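Serine protease (Nocardiopsis alba, PDB 2OUA) probably cleaves peptide bonds within proteins as a secreted serine endopeptidase of the chymotrypsin-like fold, the chain here being its protease domain. Local coordinates at residues G104-W109 with C137-D142; L131-V136 with G167-Y172; S98-S103 with G145-G150. One frame throughout, in Å; residues are numbered along the deposited sequence.

Interaction 1 of 3, residues G104-W109 with C137-D142; sequences GSTTGW and CAEPGD. With AES (4-(2-aminoethyl)benzenesulfonyl fluoride), chain E.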
ATOM      1  N   GLY A 104      -8.550  -0.304   0.580  1.00  8.65           N
ATOM      2  CA  GLY A 104      -8.368   1.129   0.387  1.00  8.39           C
ATOM      3  C   GLY A 104      -9.397   1.921   1.173  1.00 10.50           C
ATOM      4  O   GLY A 104     -10.505   1.434   1.399  1.00 11.34           O
ATOM      5  N   SER A 105      -9.054   3.145   1.570  1.00 10.31           N
ATOM      6  CA  SER A 105      -9.970   3.962   2.366  1.00 11.26           C
ATOM      7  C   SER A 105     -11.166   4.574   1.630  1.00 12.54           C
ATOM      8  O   SER A 105     -12.096   5.078   2.268  1.00 12.61           O
ATOM      9  CB  SER A 105      -9.195   5.070   3.093  1.00 12.03           C
ATOM     10  OG  SER A 105      -8.613   5.987   2.189  1.00 11.80           O
ATOM     11  N   THR A 106     -11.159   4.538   0.300  1.00 11.14           N
ATOM     12  CA  THR A 106     -12.285   5.093  -0.450  1.00 11.80           C
ATOM     13  C   THR A 106     -13.337   4.037  -0.794  1.00 12.66           C
ATOM     14  O   THR A 106     -14.514   4.194  -0.468  1.00 12.83           O
ATOM     15  CB  THR A 106     -11.824   5.763  -1.768  1.00 11.77           C
ATOM     16  OG1 THR A 106     -10.996   6.893  -1.469  1.00 12.07           O
ATOM     17  CG2 THR A 106     -13.033   6.239  -2.580  1.00 12.58           C
ATOM     18  N   THR A 107     -12.903   2.959  -1.441  1.00 11.11           N
ATOM     19  CA  THR A 107     -13.812   1.901  -1.875  1.00 10.51           C
ATOM     20  C   THR A 107     -13.892   0.695  -0.950  1.00 11.32           C
ATOM     21  O   THR A 107     -14.870  -0.053  -0.981  1.00 12.41           O
ATOM     22  CB  THR A 107     -13.414   1.391  -3.260  1.00 10.95           C
ATOM     23  OG1 THR A 107     -12.066   0.901  -3.209  1.00 12.36           O
ATOM     24  CG2 THR A 107     -13.510   2.511  -4.287  1.00 10.31           C
ATOM     25  N   GLY A 108     -12.862   0.491  -0.142  1.00  9.68           N
ATOM     26  CA  GLY A 108     -12.880  -0.639   0.762  1.00 10.57           C
ATOM     27  C   GLY A 108     -12.058  -1.833   0.314  1.00 10.32           C
ATOM     28  O   GLY A 108     -10.931  -1.691  -0.167  1.00 11.10           O
ATOM     29  N   TRP A 109     -12.650  -3.014   0.456  1.00  9.34           N
ATOM     30  CA  TRP A 109     -11.999  -4.283   0.141  1.00  8.62           C
ATOM     31  C   TRP A 109     -12.531  -4.958  -1.122  1.00  9.50           C
ATOM     32  O   TRP A 109     -13.691  -5.361  -1.181  1.00  9.04           O
ATOM     33  CB  TRP A 109     -12.166  -5.194   1.369  1.00  8.25           C
ATOM     34  CG  TRP A 109     -11.694  -6.614   1.265  1.00  7.96           C
ATOM     35  CD1 TRP A 109     -12.455  -7.711   0.948  1.00  8.74           C
ATOM     36  CD2 TRP A 109     -10.393  -7.112   1.598  1.00  8.37           C
ATOM     37  NE1 TRP A 109     -11.707  -8.857   1.076  1.00  8.73           N
ATOM     38  CE2 TRP A 109     -10.439  -8.521   1.473  1.00  8.57           C
ATOM     39  CE3 TRP A 109      -9.192  -6.505   1.995  1.00  6.99           C
ATOM     40  CZ2 TRP A 109      -9.328  -9.334   1.734  1.00  7.98           C
ATOM     41  CZ3 TRP A 109      -8.086  -7.313   2.254  1.00  5.73           C
ATOM     42  CH2 TRP A 109      -8.164  -8.715   2.122  1.00  8.45           C
ATOM     43  N   CYS A 137     -10.413  -3.332  -8.947  1.00 13.36           N
ATOM     44  CA  CYS A 137     -10.744  -1.930  -9.208  1.00 15.39           C
ATOM     45  C   CYS A 137     -10.208  -1.075  -8.063  1.00 14.61           C
ATOM     46  O   CYS A 137      -9.926  -1.591  -6.980  1.00 14.49           O
ATOM     47  CB  CYS A 137     -12.263  -1.752  -9.267  1.00 17.06           C
ATOM     48  SG  CYS A 137     -13.021  -2.170  -7.664  1.00 19.88           S
ATOM     49  N   ALA A 138     -10.087   0.226  -8.297  1.00 13.65           N
ATOM     50  CA  ALA A 138      -9.611   1.156  -7.275  1.00 13.98           C
ATOM     51  C   ALA A 138     -10.053   2.573  -7.634  1.00 14.88           C
ATOM     52  O   ALA A 138     -10.345   2.862  -8.795  1.00 15.16           O
ATOM     53  CB  ALA A 138      -8.087   1.089  -7.163  1.00 13.45           C
ATOM     54  N   GLU A 139     -10.109   3.449  -6.636  1.00 14.26           N
ATOM     55  CA  GLU A 139     -10.512   4.835  -6.860  1.00 15.60           C
ATOM     56  C   GLU A 139      -9.639   5.787  -6.045  1.00 15.55           C
ATOM     57  O   GLU A 139      -9.028   5.385  -5.055  1.00 13.08           O
ATOM     58  CB  GLU A 139     -11.993   5.014  -6.488  1.00 16.93           C
ATOM     59  CG  GLU A 139     -12.961   4.400  -7.501  1.00 18.84           C
ATOM     60  CD  GLU A 139     -14.412   4.418  -7.034  1.00 22.27           C
ATOM     61  OE1 GLU A 139     -14.809   5.379  -6.341  1.00 22.89           O
ATOM     62  OE2 GLU A 139     -15.162   3.477  -7.372  1.00 21.65           O
ATOM     63  N   PRO A 140      -9.564   7.065  -6.457  1.00 16.20           N
ATOM     64  CA  PRO A 140      -8.747   8.038  -5.728  1.00 15.86           C
ATOM     65  C   PRO A 140      -8.987   7.944  -4.227  1.00 16.04           C
ATOM     66  O   PRO A 140     -10.134   7.964  -3.768  1.00 17.97           O
ATOM     67  CB  PRO A 140      -9.199   9.371  -6.316  1.00 15.56           C
ATOM     68  CG  PRO A 140      -9.467   9.007  -7.747  1.00 16.38           C
ATOM     69  CD  PRO A 140     -10.240   7.703  -7.602  1.00 15.75           C
ATOM     70  N   GLY A 141      -7.897   7.836  -3.476  1.00 14.29           N
ATOM     71  CA  GLY A 141      -7.987   7.710  -2.034  1.00 12.96           C
ATOM     72  C   GLY A 141      -7.501   6.329  -1.622  1.00 13.12           C
ATOM     73  O   GLY A 141      -6.987   6.145  -0.517  1.00 11.56           O
ATOM     74  N   ASP A 142      -7.672   5.357  -2.516  1.00 11.94           N
ATOM     75  CA  ASP A 142      -7.242   3.983  -2.255  1.00 11.08           C
ATOM     76  C   ASP A 142      -5.725   3.834  -2.405  1.00 11.24           C
ATOM     77  O   ASP A 142      -5.148   2.843  -1.951  1.00 10.41           O
ATOM     78  CB  ASP A 142      -7.922   2.997  -3.215  1.00  9.91           C
ATOM     79  CG  ASP A 142      -9.410   2.822  -2.944  1.00 11.04           C
ATOM     80  OD1 ASP A 142      -9.844   3.002  -1.784  1.00 10.30           O
ATOM     81  OD2 ASP A 142     -10.148   2.481  -3.896  1.00 10.14           O
TER
HETATM   82  C3  AES E9001      -6.138   7.571  -9.192  1.00 34.83           C
HETATM   83  C2  AES E9001      -5.477   6.932  -8.146  1.00 35.61           C
HETATM   84  C1  AES E9001      -5.846   5.641  -7.775  1.00 35.23           C
HETATM   85  S   AES E9001      -4.985   4.817  -6.494  1.00 35.49           S
HETATM   86  O1S AES E9001      -5.893   3.813  -5.849  1.00 35.18           O
HETATM   87  O2S AES E9001      -3.793   4.108  -7.067  1.00 35.15           O
HETATM   88  C6  AES E9001      -6.879   4.994  -8.447  1.00 34.45           C
HETATM   89  C5  AES E9001      -7.539   5.633  -9.491  1.00 34.23           C
HETATM   90  C4  AES E9001      -7.167   6.924  -9.866  1.00 34.91           C
HETATM   91  C7  AES E9001      -7.880   7.625 -11.025  1.00 35.00           C
HETATM   92  C8  AES E9001      -7.671   6.893 -12.353  1.00 36.02           C
HETATM   93  N8  AES E9001      -6.236   6.829 -12.670  1.00 36.14           N
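D142 pushes its carboxylate into the 105-107 turn, meeting the side chain of T107 at about a right angle, and the contact thereby ties a hairpin of the C-terminal barrel of this chymotrypsin-like protease to the loop that leads into S143, the predicted nucleophile. That loop makes a type II turn from E139 to D142, with G141 at its positive-phi position. Each carboxylate oxygen takes two donors. OD1 of D142 is met nearly along its C-O axis by the backbone N of T106 at 2.9 Å, whereas N of T107 uses the syn lone pair of OD1 at 3.1 Å, in an almost straight bond. On OD2 of D142, OG1 of T107 approaches at 2.6 Å from the syn side but lifted out of the carboxylate plane; N of E139 comes from the anti side, off the opposite face, at 2.9 Å. Four donors from both segments thus fix the rotation of the group, and they probably favour its ionised form, as would R102, whose NH1 makes a long, weak ion pair with OD2. The T107 hydroxyl sits between its own backbone N and carbonyl carbon (chi1 59°), a rotation that aims OG1 at D142 and turns CG2 to the E139 side chain. There the two chains cross obliquely, CG2 of T107 resting 3.5 Å from CD of E139, while OE2 of E139 bonds to the backbone N of C164. P140, whose CB points away from the 104-109 segment, lays CG 3.8 Å from ring atom C4 of the bound sulfonyl inhibitor. T106 completes the join: its OG1, which also bonds R14, reaches O of P140 at 2.7 Å, with a C=O...OG1 angle of 128° and a 21° tilt from the carbonyl plane.

Interaction 2 of 3, residues L131-V136 with G167-Y172; sequences LTRTSV and GGTTFY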
ATOM      1  N   LEU A 131       5.764  -2.642 -12.017  1.00  8.52           N
ATOM      2  CA  LEU A 131       4.487  -2.829 -11.340  1.00  8.88           C
ATOM      3  C   LEU A 131       3.815  -4.149 -11.684  1.00  9.17           C
ATOM      4  O   LEU A 131       4.147  -4.797 -12.676  1.00  8.82           O
ATOM      5  CB  LEU A 131       3.536  -1.678 -11.669  1.00  9.24           C
ATOM      6  CG  LEU A 131       4.016  -0.276 -11.287  1.00  8.47           C
ATOM      7  CD1 LEU A 131       2.923   0.722 -11.615  1.00  9.51           C
ATOM      8  CD2 LEU A 131       4.366  -0.222  -9.798  1.00 11.17           C
ATOM      9  N   THR A 132       2.865  -4.540 -10.843  1.00  7.69           N
ATOM     10  CA  THR A 132       2.125  -5.767 -11.042  1.00  7.96           C
ATOM     11  C   THR A 132       0.671  -5.421 -11.334  1.00  9.65           C
ATOM     12  O   THR A 132       0.035  -4.675 -10.587  1.00  9.11           O
ATOM     13  CB  THR A 132       2.220  -6.656  -9.791  1.00  7.92           C
ATOM     14  OG1 THR A 132       3.594  -7.012  -9.578  1.00  7.14           O
ATOM     15  CG2 THR A 132       1.377  -7.916  -9.961  1.00  6.80           C
ATOM     16  N   ARG A 133       0.155  -5.960 -12.432  1.00  8.62           N
ATOM     17  CA  ARG A 133      -1.218  -5.704 -12.849  1.00  8.87           C
ATOM     18  C   ARG A 133      -2.200  -6.706 -12.258  1.00  8.24           C
ATOM     19  O   ARG A 133      -1.902  -7.897 -12.174  1.00  7.74           O
ATOM     20  CB  ARG A 133      -1.308  -5.740 -14.375  1.00 12.47           C
ATOM     21  CG  ARG A 133      -2.697  -5.497 -14.932  1.00 14.98           C
ATOM     22  CD  ARG A 133      -2.645  -5.336 -16.445  1.00 21.87           C
ATOM     23  NE  ARG A 133      -2.219  -6.555 -17.124  1.00 26.22           N
ATOM     24  CZ  ARG A 133      -3.051  -7.472 -17.603  1.00 30.28           C
ATOM     25  NH1 ARG A 133      -4.363  -7.307 -17.481  1.00 33.83           N
ATOM     26  NH2 ARG A 133      -2.577  -8.558 -18.205  1.00 30.30           N
ATOM     27  N   THR A 134      -3.366  -6.214 -11.849  1.00  8.06           N
ATOM     28  CA  THR A 134      -4.407  -7.071 -11.285  1.00  9.05           C
ATOM     29  C   THR A 134      -5.760  -6.649 -11.851  1.00  8.17           C
ATOM     30  O   THR A 134      -5.895  -5.561 -12.418  1.00  9.08           O
ATOM     31  CB  THR A 134      -4.488  -6.967  -9.747  1.00  8.37           C
ATOM     32  OG1 THR A 134      -5.130  -5.740  -9.388  1.00  8.74           O
ATOM     33  CG2 THR A 134      -3.096  -7.010  -9.128  1.00  9.27           C
ATOM     34  N   SER A 135      -6.761  -7.503 -11.677  1.00  7.71           N
ATOM     35  CA  SER A 135      -8.102  -7.227 -12.182  1.00  9.30           C
ATOM     36  C   SER A 135      -8.967  -6.537 -11.135  1.00 10.88           C
ATOM     37  O   SER A 135     -10.188  -6.467 -11.273  1.00 11.80           O
ATOM     38  CB  SER A 135      -8.771  -8.533 -12.606  1.00  9.53           C
ATOM     39  OG  SER A 135      -8.873  -9.411 -11.498  1.00 10.41           O
ATOM     40  N   VAL A 136      -8.336  -6.037 -10.079  1.00 12.35           N
ATOM     41  CA  VAL A 136      -9.067  -5.357  -9.017  1.00 13.08           C
ATOM     42  C   VAL A 136      -9.283  -3.890  -9.376  1.00 13.26           C
ATOM     43  O   VAL A 136      -8.446  -3.281 -10.034  1.00 12.89           O
ATOM     44  CB  VAL A 136      -8.297  -5.431  -7.678  1.00 14.73           C
ATOM     45  CG1 VAL A 136      -9.150  -4.852  -6.550  1.00 15.01           C
ATOM     46  CG2 VAL A 136      -7.918  -6.878  -7.380  1.00 12.01           C
ATOM     47  N   GLY A 167     -15.997  -1.445 -12.724  1.00 24.79           N
ATOM     48  CA  GLY A 167     -14.839  -2.317 -12.781  1.00 21.75           C
ATOM     49  C   GLY A 167     -13.615  -1.620 -13.335  1.00 20.92           C
ATOM     50  O   GLY A 167     -13.710  -0.520 -13.883  1.00 20.17           O
ATOM     51  N   GLY A 168     -12.454  -2.253 -13.195  1.00 18.77           N
ATOM     52  CA  GLY A 168     -11.237  -1.648 -13.700  1.00 17.94           C
ATOM     53  C   GLY A 168     -10.009  -2.518 -13.539  1.00 16.47           C
ATOM     54  O   GLY A 168     -10.108  -3.708 -13.256  1.00 15.78           O
ATOM     55  N   THR A 169      -8.845  -1.907 -13.732  1.00 14.71           N
ATOM     56  CA  THR A 169      -7.566  -2.596 -13.613  1.00 13.76           C
ATOM     57  C   THR A 169      -6.710  -1.777 -12.660  1.00 12.36           C
ATOM     58  O   THR A 169      -6.668  -0.552 -12.755  1.00 11.72           O
ATOM     59  CB  THR A 169      -6.864  -2.691 -14.984  1.00 15.56           C
ATOM     60  OG1 THR A 169      -7.665  -3.481 -15.872  1.00 17.93           O
ATOM     61  CG2 THR A 169      -5.486  -3.330 -14.846  1.00 15.59           C
ATOM     62  N   THR A 170      -6.036  -2.450 -11.732  1.00  9.95           N
ATOM     63  CA  THR A 170      -5.205  -1.743 -10.767  1.00  9.87           C
ATOM     64  C   THR A 170      -3.816  -2.345 -10.681  1.00 10.05           C
ATOM     65  O   THR A 170      -3.657  -3.566 -10.665  1.00 10.45           O
ATOM     66  CB  THR A 170      -5.854  -1.763  -9.369  1.00 10.21           C
ATOM     67  OG1 THR A 170      -7.125  -1.101  -9.428  1.00 10.21           O
ATOM     68  CG2 THR A 170      -4.970  -1.043  -8.357  1.00 10.34           C
ATOM     69  N   PHE A 171      -2.809  -1.476 -10.640  1.00  9.15           N
ATOM     70  CA  PHE A 171      -1.423  -1.909 -10.555  1.00  9.00           C
ATOM     71  C   PHE A 171      -0.897  -1.619  -9.157  1.00  8.73           C
ATOM     72  O   PHE A 171      -1.319  -0.660  -8.513  1.00  8.97           O
ATOM     73  CB  PHE A 171      -0.552  -1.150 -11.565  1.00 10.09           C
ATOM     74  CG  PHE A 171      -0.965  -1.337 -12.997  1.00 10.99           C
ATOM     75  CD1 PHE A 171      -2.042  -0.628 -13.524  1.00 11.86           C
ATOM     76  CD2 PHE A 171      -0.279  -2.227 -13.820  1.00 12.30           C
ATOM     77  CE1 PHE A 171      -2.432  -0.801 -14.855  1.00 11.88           C
ATOM     78  CE2 PHE A 171      -0.658  -2.411 -15.155  1.00 12.20           C
ATOM     79  CZ  PHE A 171      -1.738  -1.695 -15.671  1.00 12.71           C
ATOM     80  N   TYR A 172       0.029  -2.442  -8.688  1.00  7.58           N
ATOM     81  CA  TYR A 172       0.607  -2.205  -7.378  1.00  7.17           C
ATOM     82  C   TYR A 172       2.121  -2.307  -7.390  1.00  6.68           C
ATOM     83  O   TYR A 172       2.715  -2.976  -8.243  1.00  6.90           O
ATOM     84  CB  TYR A 172       0.003  -3.158  -6.333  1.00  6.38           C
ATOM     85  CG  TYR A 172       0.325  -4.638  -6.465  1.00  6.64           C
ATOM     86  CD1 TYR A 172       1.586  -5.139  -6.120  1.00  8.02           C
ATOM     87  CD2 TYR A 172      -0.662  -5.546  -6.848  1.00  7.10           C
ATOM     88  CE1 TYR A 172       1.845  -6.518  -6.142  1.00  8.59           C
ATOM     89  CE2 TYR A 172      -0.416  -6.915  -6.872  1.00  7.77           C
ATOM     90  CZ  TYR A 172       0.835  -7.397  -6.519  1.00  8.85           C
ATOM     91  OH  TYR A 172       1.055  -8.756  -6.520  1.00  9.85           O
TER
HETATM   92  O   HOH W   1     -12.562  -4.722 -11.594  1.00 16.13           O
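The Y172 ring carries T132 over one face, CB of T132 lying 3.7 Å from the ring centroid and 17° off the normal, a CH-pi contact displaced toward the rim. T134 meets the same ring at its edge, CG2 to CE2 of Y172 at 3.5 Å. The F171 ring is approached obliquely by R133, whose CB comes 3.5 Å from CE2 of F171. R133 holds CG anti to its backbone N (chi1 180°), which carries the chain on past this ring and CG2 of T169. The two sets of side chains occupy opposite faces of an antiparallel pair in the six-stranded C-terminal barrel of the chymotrypsin fold, T132, T134, T170 and Y172 on one, R133 and F171 on the other. Backbone bonds of the T132-Y172 and T134-T170 pairs flank the non-hydrogen-bonded R133-F171 pair. In the T134-T170 pair a hydroxyl adds to them: T170 O receives N and OG1 of T134 from opposite faces of its carbonyl plane, the hydroxyl at 2.9 Å. The same OG1 accepts from V136 N in an ST turn. Just past the end of strand 131-134, OG1 of T170 reaches O of V136 at 2.6 Å, from 41° above the carbonyl plane.

Interaction 3 of 3, residues S98-S103 with G145-G150; sequences SQVCRS and GSFISG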
ATOM      1  N   SER A  98      -2.859 -16.120  -9.072  1.00  8.85           N
ATOM      2  CA  SER A  98      -3.329 -16.185  -7.695  1.00  9.10           C
ATOM      3  C   SER A  98      -4.377 -15.116  -7.407  1.00  9.59           C
ATOM      4  O   SER A  98      -4.395 -14.060  -8.039  1.00  8.19           O
ATOM      5  CB  SER A  98      -2.157 -15.998  -6.730  1.00 10.69           C
ATOM      6  OG  SER A  98      -2.612 -15.803  -5.399  1.00 12.79           O
ATOM      7  N   GLN A  99      -5.265 -15.390  -6.458  1.00  8.54           N
ATOM      8  CA  GLN A  99      -6.256 -14.394  -6.096  1.00 10.33           C
ATOM      9  C   GLN A  99      -5.500 -13.372  -5.244  1.00  9.35           C
ATOM     10  O   GLN A  99      -4.484 -13.699  -4.627  1.00  7.20           O
ATOM     11  CB  GLN A  99      -7.392 -15.015  -5.274  1.00 13.30           C
ATOM     12  CG  GLN A  99      -8.134 -16.142  -5.982  1.00 18.37           C
ATOM     13  CD  GLN A  99      -9.388 -16.577  -5.243  1.00 24.11           C
ATOM     14  OE1 GLN A  99      -9.343 -16.910  -4.059  1.00 27.23           O
ATOM     15  NE2 GLN A  99     -10.516 -16.576  -5.942  1.00 28.56           N
ATOM     16  N   VAL A 100      -5.980 -12.138  -5.228  1.00  7.47           N
ATOM     17  CA  VAL A 100      -5.351 -11.094  -4.434  1.00  7.52           C
ATOM     18  C   VAL A 100      -6.449 -10.096  -4.086  1.00  8.25           C
ATOM     19  O   VAL A 100      -7.410  -9.941  -4.843  1.00  8.71           O
ATOM     20  CB  VAL A 100      -4.210 -10.386  -5.223  1.00  7.77           C
ATOM     21  CG1 VAL A 100      -4.785  -9.540  -6.354  1.00  5.25           C
ATOM     22  CG2 VAL A 100      -3.373  -9.526  -4.275  1.00  5.16           C
ATOM     23  N   CYS A 101      -6.333  -9.451  -2.934  1.00  7.65           N
ATOM     24  CA  CYS A 101      -7.340  -8.475  -2.532  1.00  7.70           C
ATOM     25  C   CYS A 101      -6.675  -7.160  -2.178  1.00  7.56           C
ATOM     26  O   CYS A 101      -5.529  -7.132  -1.723  1.00  8.51           O
ATOM     27  CB  CYS A 101      -8.135  -8.966  -1.320  1.00 10.02           C
ATOM     28  SG  CYS A 101      -9.057 -10.524  -1.534  1.00 12.70           S
ATOM     29  N   ARG A 102      -7.415  -6.074  -2.378  1.00  7.28           N
ATOM     30  CA  ARG A 102      -6.921  -4.735  -2.098  1.00  7.29           C
ATOM     31  C   ARG A 102      -7.761  -4.064  -1.021  1.00  8.07           C
ATOM     32  O   ARG A 102      -8.984  -4.225  -0.979  1.00  7.22           O
ATOM     33  CB  ARG A 102      -6.965  -3.886  -3.376  1.00  7.74           C
ATOM     34  CG  ARG A 102      -6.540  -2.439  -3.178  1.00  7.71           C
ATOM     35  CD  ARG A 102      -6.920  -1.578  -4.373  1.00  9.51           C
ATOM     36  NE  ARG A 102      -8.358  -1.609  -4.641  1.00  9.97           N
ATOM     37  CZ  ARG A 102      -9.294  -1.152  -3.811  1.00 11.50           C
ATOM     38  NH1 ARG A 102      -8.958  -0.616  -2.643  1.00  9.95           N
ATOM     39  NH2 ARG A 102     -10.575  -1.240  -4.150  1.00  9.55           N
ATOM     40  N   SER A 103      -7.100  -3.316  -0.143  1.00  6.96           N
ATOM     41  CA  SER A 103      -7.796  -2.596   0.913  1.00  7.45           C
ATOM     42  C   SER A 103      -7.500  -1.112   0.724  1.00  7.85           C
ATOM     43  O   SER A 103      -6.340  -0.711   0.696  1.00  8.23           O
ATOM     44  CB  SER A 103      -7.311  -3.053   2.292  1.00  7.43           C
ATOM     45  OG  SER A 103      -7.994  -2.345   3.317  1.00  8.68           O
ATOM     46  N   GLY A 145      -2.786   1.724  -0.574  1.00  7.32           N
ATOM     47  CA  GLY A 145      -3.451   0.635   0.126  1.00  8.96           C
ATOM     48  C   GLY A 145      -2.829  -0.736  -0.051  1.00  8.38           C
ATOM     49  O   GLY A 145      -2.046  -0.972  -0.969  1.00  9.57           O
ATOM     50  N   SER A 146      -3.211  -1.653   0.829  1.00  6.59           N
ATOM     51  CA  SER A 146      -2.680  -3.006   0.823  1.00  7.91           C
ATOM     52  C   SER A 146      -3.215  -3.932  -0.270  1.00  7.59           C
ATOM     53  O   SER A 146      -4.403  -3.909  -0.585  1.00  7.82           O
ATOM     54  CB  SER A 146      -2.964  -3.684   2.176  1.00  7.58           C
ATOM     55  OG  SER A 146      -3.091  -2.748   3.235  1.00  8.66           O
ATOM     56  N   PHE A 147      -2.305  -4.707  -0.867  1.00  6.95           N
ATOM     57  CA  PHE A 147      -2.654  -5.766  -1.816  1.00  7.81           C
ATOM     58  C   PHE A 147      -2.095  -6.965  -1.067  1.00  7.44           C
ATOM     59  O   PHE A 147      -0.894  -7.026  -0.755  1.00  6.60           O
ATOM     60  CB  PHE A 147      -1.970  -5.662  -3.186  1.00  7.03           C
ATOM     61  CG  PHE A 147      -2.813  -4.987  -4.226  1.00  5.85           C
ATOM     62  CD1 PHE A 147      -2.739  -3.611  -4.374  1.00  6.21           C
ATOM     63  CD2 PHE A 147      -3.710  -5.702  -5.018  1.00  7.18           C
ATOM     64  CE1 PHE A 147      -3.535  -2.954  -5.289  1.00  7.78           C
ATOM     65  CE2 PHE A 147      -4.528  -5.038  -5.952  1.00  7.30           C
ATOM     66  CZ  PHE A 147      -4.431  -3.657  -6.077  1.00  8.50           C
ATOM     67  N   ILE A 148      -2.975  -7.903  -0.756  1.00  8.14           N
ATOM     68  CA  ILE A 148      -2.581  -9.070   0.012  1.00  8.53           C
ATOM     69  C   ILE A 148      -3.230 -10.347  -0.521  1.00  8.35           C
ATOM     70  O   ILE A 148      -4.371 -10.327  -0.979  1.00  8.56           O
ATOM     71  CB  ILE A 148      -2.972  -8.854   1.502  1.00  7.94           C
ATOM     72  CG1 ILE A 148      -2.521 -10.035   2.357  1.00  7.82           C
ATOM     73  CG2 ILE A 148      -4.479  -8.638   1.611  1.00 10.06           C
ATOM     74  CD1 ILE A 148      -2.796  -9.847   3.837  1.00  7.64           C
ATOM     75  N   SER A 149      -2.486 -11.448  -0.486  1.00  8.64           N
ATOM     76  CA  SER A 149      -3.001 -12.743  -0.930  1.00  9.62           C
ATOM     77  C   SER A 149      -2.970 -13.663   0.283  1.00 10.34           C
ATOM     78  O   SER A 149      -1.899 -14.051   0.744  1.00  9.98           O
ATOM     79  CB  SER A 149      -2.133 -13.327  -2.048  1.00 10.99           C
ATOM     80  OG  SER A 149      -2.140 -12.488  -3.187  1.00 11.58           O
ATOM     81  N   GLY A 150      -4.145 -14.011   0.796  1.00 10.89           N
ATOM     82  CA  GLY A 150      -4.198 -14.865   1.972  1.00 12.21           C
ATOM     83  C   GLY A 150      -3.612 -14.090   3.136  1.00 12.19           C
ATOM     84  O   GLY A 150      -4.166 -13.068   3.541  1.00 13.32           O
TER
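This is an antiparallel strand pairing, 99-103 with 146-149, that joins the two edges of the sheet in the C-terminal barrel. The segment axes approach to 4.6 Å with their directions 152° apart. C101 and I148 form a hydrogen-bonded pair: N of C101 to O of I148 measures 2.9 Å, and N of I148 meets O of C101 at 2.8 Å, nearly in line with the carbonyl. The next pair, R102 with F147, is non-hydrogen-bonded and brings the side chains together. CB of R102 stands over one face of the F147 ring, 3.8 Å from its centroid and 17° off the normal, while CG2 of V100 sits at the edge in the ring plane, 3.9 Å from CD2 of F147. With CG anti to the backbone N (chi1 177°), the aliphatic part of R102 follows the ring before bending away; its NE bonds to O of C137 and its NH2 to OG1 of T107. At the Q99-S149 end of the pairing, S149 OG donates to O of Q99 at 3.0 Å, on a lone pair in the carbonyl plane, and S98 OG shares that acceptor. Pairing the first and fourth strands in chain order closes the six-stranded, 1-2-3-6-5-4 barrel of chymotrypsin-like proteases.

Interactions 2 and 3 are strand pairings in one closed barrel, whereas interaction 1 joins loop to turn at the barrel's end, beside the inhibitor. Interaction 3 is mostly buried; the other two are partly so, with R133, T169 and F171 of interaction 2 and S105-T107 and E139 of interaction 1 partly exposed and P140 exposed. Backbone bonds with aromatic packing dominate the strand pairs, while a carboxylate gathering donors dominates the loop. R102 runs from interaction 3 into the polar network of interaction 1. F147 meets Y172, T170 and T134 of interaction 2 across the barrel interior, and A138 of interaction 1 packs on T170 of interaction 2.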